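Exopolygalacturonate lyase (Vibrio vulnificus, PDB 5A29) probably cleaves pectate (polygalacturonate) chains by beta-elimination, as other family 2 polysaccharide lyases do, and binds manganese. Local coordinates at residues 152-156 / 176-180; 123-129 / 198-203; 81-86 / 546-550. All coordinates share one frame; numbering follows the deposited sequence.

How the contacts relate
Contact 1 carries the metal ligand Glu154 and touches both other contacts; its centre lies about 8 Å from that of contact 2 and about 13 Å from that of contact 3. Contacts 1 and 2 pack directly: Tyr199 CE2 lies 3.4 Å from Val152 C, and Asn125 O 3.3 Å from Ala179 CB. Contact 3 joins contact 1 through polar atoms, with Tyr548 OH 2.5 Å from Glu154 OE2, a probable hydrogen bond to a metal-binding residue. Contacts 2 and 3 do not touch, their nearest atoms being about 5 Å apart. The side chain of Tyr548 is about 6 Å from manganese, that of Tyr199 about 11 Å.

Contact 1 (152-156 / 176-180); sequences VHELK and YIKAF. With MN (manganese (II) ion), chain C; SRT (S,R meso-tartaric acid), chain R; EDO (1,2-ethanediol), chain E.
His153 meets helix 170-184 through a polar bond made ring edge to hydroxyl: NE2 lies 2.8 Å from Tyr176 OH, close to the planes of both rings. The angle of 131° marks a bent hydrogen bond. Having CG anti to the backbone N (chi1 175°) sends the imidazole toward the helix, and its other nitrogen, ND1, is bonded to His184, so both ring nitrogens are held and rotation of the ring is restrained.

The apolar part completes an aromatic cluster of His153, Tyr176 and Phe180. His153 CE1 rests 3.7 Å from Phe180 CD1, the two rings meeting obliquely. Leu155 adds an off-centre CH-pi contact, its CD1 4.3 Å from the centroid of the Phe180 ring and 28° off the ring normal, while the same methyl also brushes the Tyr176 hydroxyl. Within the helix, Phe180 CB sits over the rim of one Tyr176 face.

Metal and anion binding lie on the other side of segment 152-156. Glu154 and Lys156 turn away from the helix, alternating with His153 and Leu155. Glu154 OE1 binds manganese at 2.0 Å, alongside His133 and His196; water 1, itself a metal ligand at 2.3 Å from manganese, donates to Glu154 OE2 at 2.6 Å. Lys156 NZ donates to O1 of a tartrate at 2.6 Å, and Lys333 is bonded to that tartrate too.

One extended segment thus has two chemistries: its helix-facing side chains, buried and held by hydrogen bonds to the histidine ring and by packing on Tyr176 and Phe180, back the metal- and anion-binding side chains and probably help to position them.

Contact 2 (123-129 / 198-203); sequences ADNGLFY and SYSKNY
Asn125 plugs its amide into the turn formed by residues 198-201. Its CB already lies 3.0 Å from Lys201 O, and CG passes on beside the same carbonyl. With chi1 at 72°, CG stands between the backbone N and the carbonyl carbon, which folds the amide back over its own turn. ND2 then donates to Lys201 O at 2.9 Å, with an N-H...O angle of 154°; the acceptor lies in the amide plane and offers a lone pair. A second, weak bond runs from ND2 to Ser198 O at 3.1 Å. The other branch stays local: OD1 accepts from Leu127 N at 3.1 Å, from above the carbonyl plane, closing an Asx turn.

Two type I beta turns, 123-126 and 198-201, are thereby locked together, joining the loop after helix 105-120 to the one after helix 170-184; Ser198 OG adds an ST turn by accepting from Ser200 N.

Tyr199 makes the second join. Its OH donates to Phe128 O at 2.8 Å, an acceptor near the plane of the ring, while Tyr129 CD1 sits 3.6 Å above one face toward the rim. Tyr203 CD1 approaches Asn125 O at 3.2 Å, and that buried carbonyl has no hydrogen-bond partner in the model.

Contact 3 (81-86 / 546-550); sequences ISNFAN and SGYIH
Ile81 and Ile549 reach toward each other tip to tip, and the apolar contact is tight: Ile81 CG2 lies 3.4 Å from Ile549 CD1. Ile549 CG1 stands anti to the carbonyl carbon (chi1 -56°), which carries CD1 to Ile81 and to the Asn83 amide. The end of Ile549 also rests against two asparagine amides, its CD1 3.5 Å from Asn83 ND2 and its CG1 3.6 Å from Asn86 ND2. Each nitrogen has a hydrogen-bond partner outside the segments, Gly131 O for Asn83 and Asp59 for Asn86, and meets the isoleucine by van der Waals contact.

Ile81 lies next to the end of strand 78-82 of a four-stranded antiparallel sheet, and the chain then leaves the sheet through an Asx turn, in which Asn83 OD1 accepts from Ala85 N at 3.2 Å. Against this exit packs a loop from near the C-terminus, 460 residues further on, with Phe135 of the neighbouring strand touching Ile81, Asn83 and Ile549 alike.

The polar link is indirect: water 3 donates to Asn86 OD1 at 2.6 Å and to Tyr548 O at 2.7 Å. Gly547, lacking a side chain, lets Asn86 OD1 come within 3.2 Å of its CA, whereas Tyr548 points its CB away from segment 81-86 and its hydroxyl bonds to Glu154.

Contact 1 (152-156 / 176-180)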
loop_
_atom_site.group_PDB
_atom_site.type_symbol
_atom_site.label_atom_id
_atom_site.label_comp_id
_atom_site.label_asym_id
_atom_site.label_seq_id
_atom_site.Cartn_x
_atom_site.Cartn_y
_atom_site.Cartn_z
ATOM N N VAL A 152 15.690 12.573 3.727
ATOM C CA VAL A 152 15.267 12.535 2.359
ATOM C C VAL A 152 13.761 12.238 2.313
ATOM O O VAL A 152 13.193 11.853 3.343
ATOM C CB VAL A 152 16.042 11.461 1.581
ATOM C CG1 VAL A 152 17.527 11.872 1.554
ATOM C CG2 VAL A 152 15.864 10.049 2.203
ATOM N N HIS A 153 13.142 12.449 1.147
ATOM C CA HIS A 153 11.726 12.125 0.910
ATOM C C HIS A 153 11.628 10.692 0.399
ATOM O O HIS A 153 12.172 10.407 -0.698
ATOM C CB HIS A 153 11.195 13.093 -0.157
ATOM C CG HIS A 153 9.788 12.821 -0.599
ATOM N ND1 HIS A 153 9.470 12.048 -1.697
ATOM C CD2 HIS A 153 8.603 13.260 -0.092
ATOM C CE1 HIS A 153 8.151 11.986 -1.825
ATOM N NE2 HIS A 153 7.603 12.740 -0.876
ATOM N N GLU A 154 10.968 9.783 1.155
ATOM C CA GLU A 154 10.823 8.399 0.738
ATOM C C GLU A 154 9.332 7.948 0.881
ATOM O O GLU A 154 8.781 8.035 1.981
ATOM C CB GLU A 154 11.663 7.488 1.617
ATOM C CG GLU A 154 11.445 5.975 1.396
ATOM C CD GLU A 154 12.411 5.112 2.174
ATOM O OE1 GLU A 154 13.640 5.158 1.868
ATOM O OE2 GLU A 154 12.004 4.273 3.094
ATOM N N LEU A 155 8.760 7.426 -0.191
ATOM C CA LEU A 155 7.458 6.739 -0.174
ATOM C C LEU A 155 7.621 5.318 -0.701
ATOM O O LEU A 155 8.603 4.975 -1.417
ATOM C CB LEU A 155 6.439 7.477 -1.044
ATOM C CG LEU A 155 6.106 8.949 -0.738
ATOM C CD1 LEU A 155 4.938 9.337 -1.603
ATOM C CD2 LEU A 155 5.755 9.059 0.733
ATOM N N LYS A 156 6.664 4.471 -0.345
ATOM C CA LYS A 156 6.690 3.086 -0.766
ATOM C C LYS A 156 5.265 2.543 -0.639
ATOM O O LYS A 156 4.888 2.095 0.455
ATOM C CB LYS A 156 7.653 2.265 0.124
ATOM C CG LYS A 156 7.886 0.814 -0.329
ATOM C CD LYS A 156 8.626 0.039 0.788
ATOM C CE LYS A 156 8.796 -1.448 0.461
ATOM N NZ LYS A 156 9.652 -2.187 1.473
ATOM N N TYR A 176 3.383 19.344 -5.456
ATOM C CA TYR A 176 3.868 18.107 -4.848
ATOM C C TYR A 176 4.044 16.965 -5.889
ATOM O O TYR A 176 5.105 16.349 -5.919
ATOM C CB TYR A 176 2.952 17.627 -3.682
ATOM C CG TYR A 176 3.462 16.301 -3.190
ATOM C CD1 TYR A 176 4.623 16.245 -2.452
ATOM C CD2 TYR A 176 2.830 15.115 -3.564
ATOM C CE1 TYR A 176 5.164 15.053 -2.067
ATOM C CE2 TYR A 176 3.369 13.880 -3.206
ATOM C CZ TYR A 176 4.528 13.870 -2.477
ATOM O OH TYR A 176 5.049 12.697 -2.062
ATOM N N ILE A 177 2.996 16.654 -6.643
ATOM C CA ILE A 177 3.063 15.570 -7.630
ATOM C C ILE A 177 4.209 15.808 -8.647
ATOM O O ILE A 177 4.960 14.887 -8.997
ATOM C CB ILE A 177 1.699 15.409 -8.333
ATOM C CG1 ILE A 177 0.663 14.884 -7.309
ATOM C CG2 ILE A 177 1.751 14.502 -9.566
ATOM C CD1 ILE A 177 -0.764 14.960 -7.860
ATOM N N LYS A 178 4.331 17.054 -9.132
ATOM C CA LYS A 178 5.439 17.413 -10.072
ATOM C C LYS A 178 6.801 17.292 -9.404
ATOM O O LYS A 178 7.735 16.767 -9.997
ATOM C CB LYS A 178 5.187 18.848 -10.628
ATOM C CG LYS A 178 3.997 18.885 -11.584
ATOM C CD LYS A 178 3.825 20.349 -12.114
ATOM C CE LYS A 178 2.700 20.406 -13.130
ATOM N NZ LYS A 178 2.500 21.798 -13.633
ATOM N N ALA A 179 6.887 17.638 -8.120
ATOM C CA ALA A 179 8.144 17.546 -7.377
ATOM C C ALA A 179 8.476 16.102 -7.084
ATOM O O ALA A 179 9.643 15.717 -7.090
ATOM C CB ALA A 179 8.083 18.338 -6.060
ATOM N N PHE A 180 7.443 15.281 -6.861
ATOM C CA PHE A 180 7.678 13.838 -6.510
ATOM C C PHE A 180 8.352 13.186 -7.766
ATOM O O PHE A 180 9.366 12.509 -7.685
ATOM C CB PHE A 180 6.248 13.257 -6.226
ATOM C CG PHE A 180 6.209 11.765 -5.923
ATOM C CD1 PHE A 180 7.285 11.109 -5.354
ATOM C CD2 PHE A 180 5.043 11.064 -6.149
ATOM C CE1 PHE A 180 7.221 9.734 -5.002
ATOM C CE2 PHE A 180 4.941 9.689 -5.840
ATOM C CZ PHE A 180 6.055 9.009 -5.302
HETATM MN MN MN C . 15.261 4.264 2.596
HETATM O O1 SRT R . 8.396 -3.908 2.934
HETATM O O11 SRT R . 6.593 -2.781 2.525
HETATM C C1 SRT R . 7.161 -3.823 2.908
HETATM C C2 SRT R . 6.384 -5.070 3.292
HETATM O O2 SRT R . 6.039 -5.191 4.657
HETATM C C3 SRT R . 5.213 -5.268 2.335
HETATM O O3 SRT R . 5.899 -5.598 1.114
HETATM C C4 SRT R . 4.270 -6.322 2.873
HETATM O O4 SRT R . 3.287 -5.852 3.484
HETATM O O41 SRT R . 4.513 -7.574 2.797
HETATM C C1 EDO E . 9.081 6.481 -5.928
HETATM O O1 EDO E . 7.767 6.015 -5.553
HETATM C C2 EDO E . 9.984 5.895 -4.851
HETATM O O2 EDO E . 9.716 6.583 -3.581
HETATM O O HOH W 1 14.071 2.846 3.894
#

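Contact 2 (123-129 / 198-203)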
loop_
_atom_site.group_PDB
_atom_site.type_symbol
_atom_site.label_atom_id
_atom_site.label_comp_id
_atom_site.label_asym_id
_atom_site.label_seq_id
_atom_site.Cartn_x
_atom_site.Cartn_y
_atom_site.Cartn_z
ATOM N N ALA A 123 8.829 21.617 1.795
ATOM C CA ALA A 123 10.112 22.173 1.292
ATOM C C ALA A 123 9.921 23.219 0.185
ATOM O O ALA A 123 8.856 23.256 -0.498
ATOM C CB ALA A 123 10.993 21.035 0.778
ATOM N N ASP A 124 10.975 24.041 -0.057
ATOM C CA ASP A 124 10.908 24.999 -1.167
ATOM C C ASP A 124 10.652 24.348 -2.508
ATOM O O ASP A 124 10.014 24.948 -3.346
ATOM C CB ASP A 124 12.167 25.866 -1.268
ATOM C CG ASP A 124 12.364 26.735 -0.058
ATOM O OD1 ASP A 124 11.342 27.105 0.592
ATOM O OD2 ASP A 124 13.542 27.009 0.265
ATOM N N ASN A 125 11.079 23.092 -2.690
ATOM C CA ASN A 125 10.942 22.424 -4.010
ATOM C C ASN A 125 9.580 21.766 -4.251
ATOM O O ASN A 125 9.289 21.288 -5.360
ATOM C CB ASN A 125 12.105 21.466 -4.275
ATOM C CG ASN A 125 12.068 20.191 -3.421
ATOM O OD1 ASN A 125 11.198 20.020 -2.534
ATOM N ND2 ASN A 125 13.034 19.269 -3.690
ATOM N N GLY A 126 8.727 21.802 -3.220
ATOM C CA GLY A 126 7.341 21.317 -3.343
ATOM C C GLY A 126 7.133 19.954 -2.646
ATOM O O GLY A 126 5.995 19.542 -2.478
ATOM N N LEU A 127 8.210 19.316 -2.196
ATOM C CA LEU A 127 8.127 18.026 -1.466
ATOM C C LEU A 127 7.659 18.245 -0.015
ATOM O O LEU A 127 8.196 19.094 0.710
ATOM C CB LEU A 127 9.469 17.306 -1.437
ATOM C CG LEU A 127 9.982 16.731 -2.793
ATOM C CD1 LEU A 127 11.372 16.138 -2.623
ATOM C CD2 LEU A 127 8.959 15.746 -3.370
ATOM N N PHE A 128 6.728 17.406 0.444
ATOM C CA PHE A 128 6.325 17.449 1.848
ATOM C C PHE A 128 7.417 16.922 2.727
ATOM O O PHE A 128 8.079 15.867 2.429
ATOM C CB PHE A 128 5.037 16.589 2.094
ATOM C CG PHE A 128 3.831 17.046 1.339
ATOM C CD1 PHE A 128 3.826 18.233 0.611
ATOM C CD2 PHE A 128 2.637 16.305 1.407
ATOM C CE1 PHE A 128 2.696 18.640 -0.082
ATOM C CE2 PHE A 128 1.495 16.707 0.730
ATOM C CZ PHE A 128 1.517 17.893 -0.018
ATOM N N TYR A 129 7.483 17.465 3.946
ATOM C CA TYR A 129 8.283 16.820 4.992
ATOM C C TYR A 129 7.533 15.677 5.685
ATOM O O TYR A 129 6.891 15.886 6.725
ATOM C CB TYR A 129 8.755 17.813 6.060
ATOM C CG TYR A 129 9.666 18.934 5.474
ATOM C CD1 TYR A 129 10.873 18.602 4.852
ATOM C CD2 TYR A 129 9.311 20.295 5.578
ATOM C CE1 TYR A 129 11.708 19.602 4.315
ATOM C CE2 TYR A 129 10.144 21.313 5.045
ATOM C CZ TYR A 129 11.340 20.941 4.437
ATOM O OH TYR A 129 12.205 21.879 3.919
ATOM N N SER A 198 15.588 14.034 -3.001
ATOM C CA SER A 198 16.339 15.095 -2.318
ATOM C C SER A 198 15.475 16.328 -2.049
ATOM O O SER A 198 14.803 16.821 -2.966
ATOM C CB SER A 198 17.557 15.567 -3.169
ATOM O OG SER A 198 18.120 16.655 -2.448
ATOM N N TYR A 199 15.506 16.840 -0.817
ATOM C CA TYR A 199 14.849 18.130 -0.533
ATOM C C TYR A 199 15.603 19.346 -1.202
ATOM O O TYR A 199 15.083 20.447 -1.183
ATOM C CB TYR A 199 14.612 18.380 0.975
ATOM C CG TYR A 199 13.547 17.454 1.567
ATOM C CD1 TYR A 199 12.178 17.643 1.269
ATOM C CD2 TYR A 199 13.912 16.356 2.329
ATOM C CE1 TYR A 199 11.192 16.812 1.811
ATOM C CE2 TYR A 199 12.931 15.490 2.855
ATOM C CZ TYR A 199 11.593 15.712 2.572
ATOM O OH TYR A 199 10.638 14.838 3.044
ATOM N N SER A 200 16.761 19.098 -1.814
ATOM C CA SER A 200 17.511 20.138 -2.574
ATOM C C SER A 200 17.304 20.052 -4.075
ATOM O O SER A 200 17.957 20.765 -4.795
ATOM C CB SER A 200 19.007 19.952 -2.380
ATOM O OG SER A 200 19.322 19.930 -1.019
ATOM N N LYS A 201 16.488 19.124 -4.570
ATOM C CA LYS A 201 16.321 18.983 -6.011
ATOM C C LYS A 201 15.522 20.188 -6.448
ATOM O O LYS A 201 14.568 20.534 -5.764
ATOM C CB LYS A 201 15.576 17.668 -6.321
ATOM C CG LYS A 201 15.245 17.464 -7.777
ATOM C CD LYS A 201 16.399 16.707 -8.438
ATOM C CE LYS A 201 16.225 16.698 -9.962
ATOM N NZ LYS A 201 17.530 16.264 -10.531
ATOM N N ASN A 202 15.875 20.851 -7.562
ATOM C CA ASN A 202 15.017 21.966 -8.048
ATOM C C ASN A 202 13.664 21.583 -8.639
ATOM O O ASN A 202 13.556 20.662 -9.414
ATOM C CB ASN A 202 15.781 22.835 -9.069
ATOM C CG ASN A 202 17.020 23.450 -8.448
ATOM O OD1 ASN A 202 16.968 24.534 -7.868
ATOM N ND2 ASN A 202 18.101 22.703 -8.457
ATOM N N TYR A 203 12.638 22.331 -8.254
ATOM C CA TYR A 203 11.303 22.194 -8.771
ATOM C C TYR A 203 11.305 22.465 -10.257
ATOM O O TYR A 203 11.996 23.364 -10.701
ATOM C CB TYR A 203 10.348 23.168 -8.066
ATOM C CG TYR A 203 8.934 23.056 -8.593
ATOM C CD1 TYR A 203 8.136 21.951 -8.257
ATOM C CD2 TYR A 203 8.383 24.028 -9.438
ATOM C CE1 TYR A 203 6.845 21.804 -8.767
ATOM C CE2 TYR A 203 7.072 23.898 -9.939
ATOM C CZ TYR A 203 6.307 22.777 -9.568
ATOM O OH TYR A 203 5.035 22.586 -10.084
HETATM O O HOH W 2 13.488 22.530 -1.332
#

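Contact 3 (81-86 / 546-550)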
loop_
_atom_site.group_PDB
_atom_site.type_symbol
_atom_site.label_atom_id
_atom_site.label_comp_id
_atom_site.label_asym_id
_atom_site.label_seq_id
_atom_site.Cartn_x
_atom_site.Cartn_y
_atom_site.Cartn_z
ATOM N N ILE A 81 6.516 11.868 17.460
ATOM C CA ILE A 81 6.403 11.727 15.965
ATOM C C ILE A 81 5.119 12.331 15.444
ATOM O O ILE A 81 4.024 11.960 15.900
ATOM C CB ILE A 81 6.446 10.233 15.560
ATOM C CG1 ILE A 81 7.759 9.635 16.026
ATOM C CG2 ILE A 81 6.253 10.095 14.013
ATOM C CD1 ILE A 81 7.763 8.141 16.182
ATOM N N SER A 82 5.219 13.282 14.518
ATOM C CA SER A 82 4.100 13.612 13.628
ATOM C C SER A 82 4.519 13.413 12.126
ATOM O O SER A 82 5.222 14.252 11.544
ATOM C CB SER A 82 3.697 15.051 13.858
ATOM O OG SER A 82 2.595 15.446 13.058
ATOM N N ASN A 83 4.018 12.355 11.490
ATOM C CA ASN A 83 4.405 12.038 10.088
ATOM C C ASN A 83 3.123 11.965 9.291
ATOM O O ASN A 83 2.408 10.986 9.376
ATOM C CB ASN A 83 5.168 10.705 10.087
ATOM C CG ASN A 83 5.839 10.426 8.732
ATOM O OD1 ASN A 83 5.350 10.859 7.705
ATOM N ND2 ASN A 83 6.915 9.701 8.743
ATOM N N PHE A 84 2.830 13.017 8.528
ATOM C CA PHE A 84 1.607 13.177 7.798
ATOM C C PHE A 84 1.416 12.057 6.772
ATOM O O PHE A 84 0.250 11.730 6.482
ATOM C CB PHE A 84 1.578 14.567 7.122
ATOM C CG PHE A 84 0.244 14.992 6.561
ATOM C CD1 PHE A 84 -0.919 15.016 7.359
ATOM C CD2 PHE A 84 0.142 15.414 5.241
ATOM C CE1 PHE A 84 -2.130 15.472 6.876
ATOM C CE2 PHE A 84 -1.062 15.840 4.721
ATOM C CZ PHE A 84 -2.228 15.902 5.550
ATOM N N ALA A 85 2.511 11.410 6.324
ATOM C CA ALA A 85 2.413 10.269 5.374
ATOM C C ALA A 85 1.763 9.001 6.048
ATOM O O ALA A 85 1.291 8.088 5.360
ATOM C CB ALA A 85 3.801 9.914 4.835
ATOM N N ASN A 86 1.781 8.959 7.389
ATOM C CA ASN A 86 1.230 7.849 8.183
ATOM C C ASN A 86 -0.188 8.175 8.748
ATOM O O ASN A 86 -0.600 7.572 9.752
ATOM C CB ASN A 86 2.167 7.556 9.399
ATOM C CG ASN A 86 3.567 7.100 8.963
ATOM O OD1 ASN A 86 3.787 6.821 7.788
ATOM N ND2 ASN A 86 4.511 7.042 9.895
ATOM N N SER A 546 -0.013 2.488 3.026
ATOM C CA SER A 546 0.342 2.464 4.444
ATOM C C SER A 546 1.710 3.147 4.560
ATOM O O SER A 546 2.424 3.346 3.537
ATOM C CB SER A 546 0.461 1.027 4.962
ATOM O OG SER A 546 1.514 0.366 4.195
ATOM N N GLY A 547 2.122 3.410 5.791
ATOM C CA GLY A 547 3.377 4.151 6.022
ATOM C C GLY A 547 4.221 3.474 7.095
ATOM O O GLY A 547 3.818 2.437 7.649
ATOM N N TYR A 548 5.453 3.981 7.294
ATOM C CA TYR A 548 6.413 3.426 8.270
ATOM C C TYR A 548 7.513 4.521 8.373
ATOM O O TYR A 548 7.504 5.519 7.581
ATOM C CB TYR A 548 7.045 2.069 7.856
ATOM C CG TYR A 548 7.840 2.212 6.577
ATOM C CD1 TYR A 548 7.186 2.125 5.336
ATOM C CD2 TYR A 548 9.213 2.611 6.593
ATOM C CE1 TYR A 548 7.859 2.333 4.137
ATOM C CE2 TYR A 548 9.888 2.870 5.390
ATOM C CZ TYR A 548 9.207 2.716 4.166
ATOM O OH TYR A 548 9.869 2.897 2.948
ATOM N N ILE A 549 8.379 4.377 9.392
ATOM C CA ILE A 549 9.531 5.267 9.564
ATOM C C ILE A 549 10.712 4.340 9.756
ATOM O O ILE A 549 10.615 3.356 10.489
ATOM C CB ILE A 549 9.353 6.215 10.794
ATOM C CG1 ILE A 549 8.031 6.978 10.605
ATOM C CG2 ILE A 549 10.544 7.207 10.949
ATOM C CD1 ILE A 549 7.692 7.971 11.714
ATOM N N HIS A 550 11.826 4.673 9.095
ATOM C CA HIS A 550 12.979 3.815 9.089
ATOM C C HIS A 550 14.223 4.672 9.455
ATOM O O HIS A 550 14.467 5.709 8.827
ATOM C CB HIS A 550 13.154 3.265 7.682
ATOM C CG HIS A 550 14.255 2.268 7.564
ATOM N ND1 HIS A 550 14.998 2.108 6.401
ATOM C CD2 HIS A 550 14.769 1.400 8.466
ATOM C CE1 HIS A 550 15.911 1.173 6.601
ATOM N NE2 HIS A 550 15.791 0.719 7.843
HETATM O O HOH W 3 5.770 7.106 6.179
#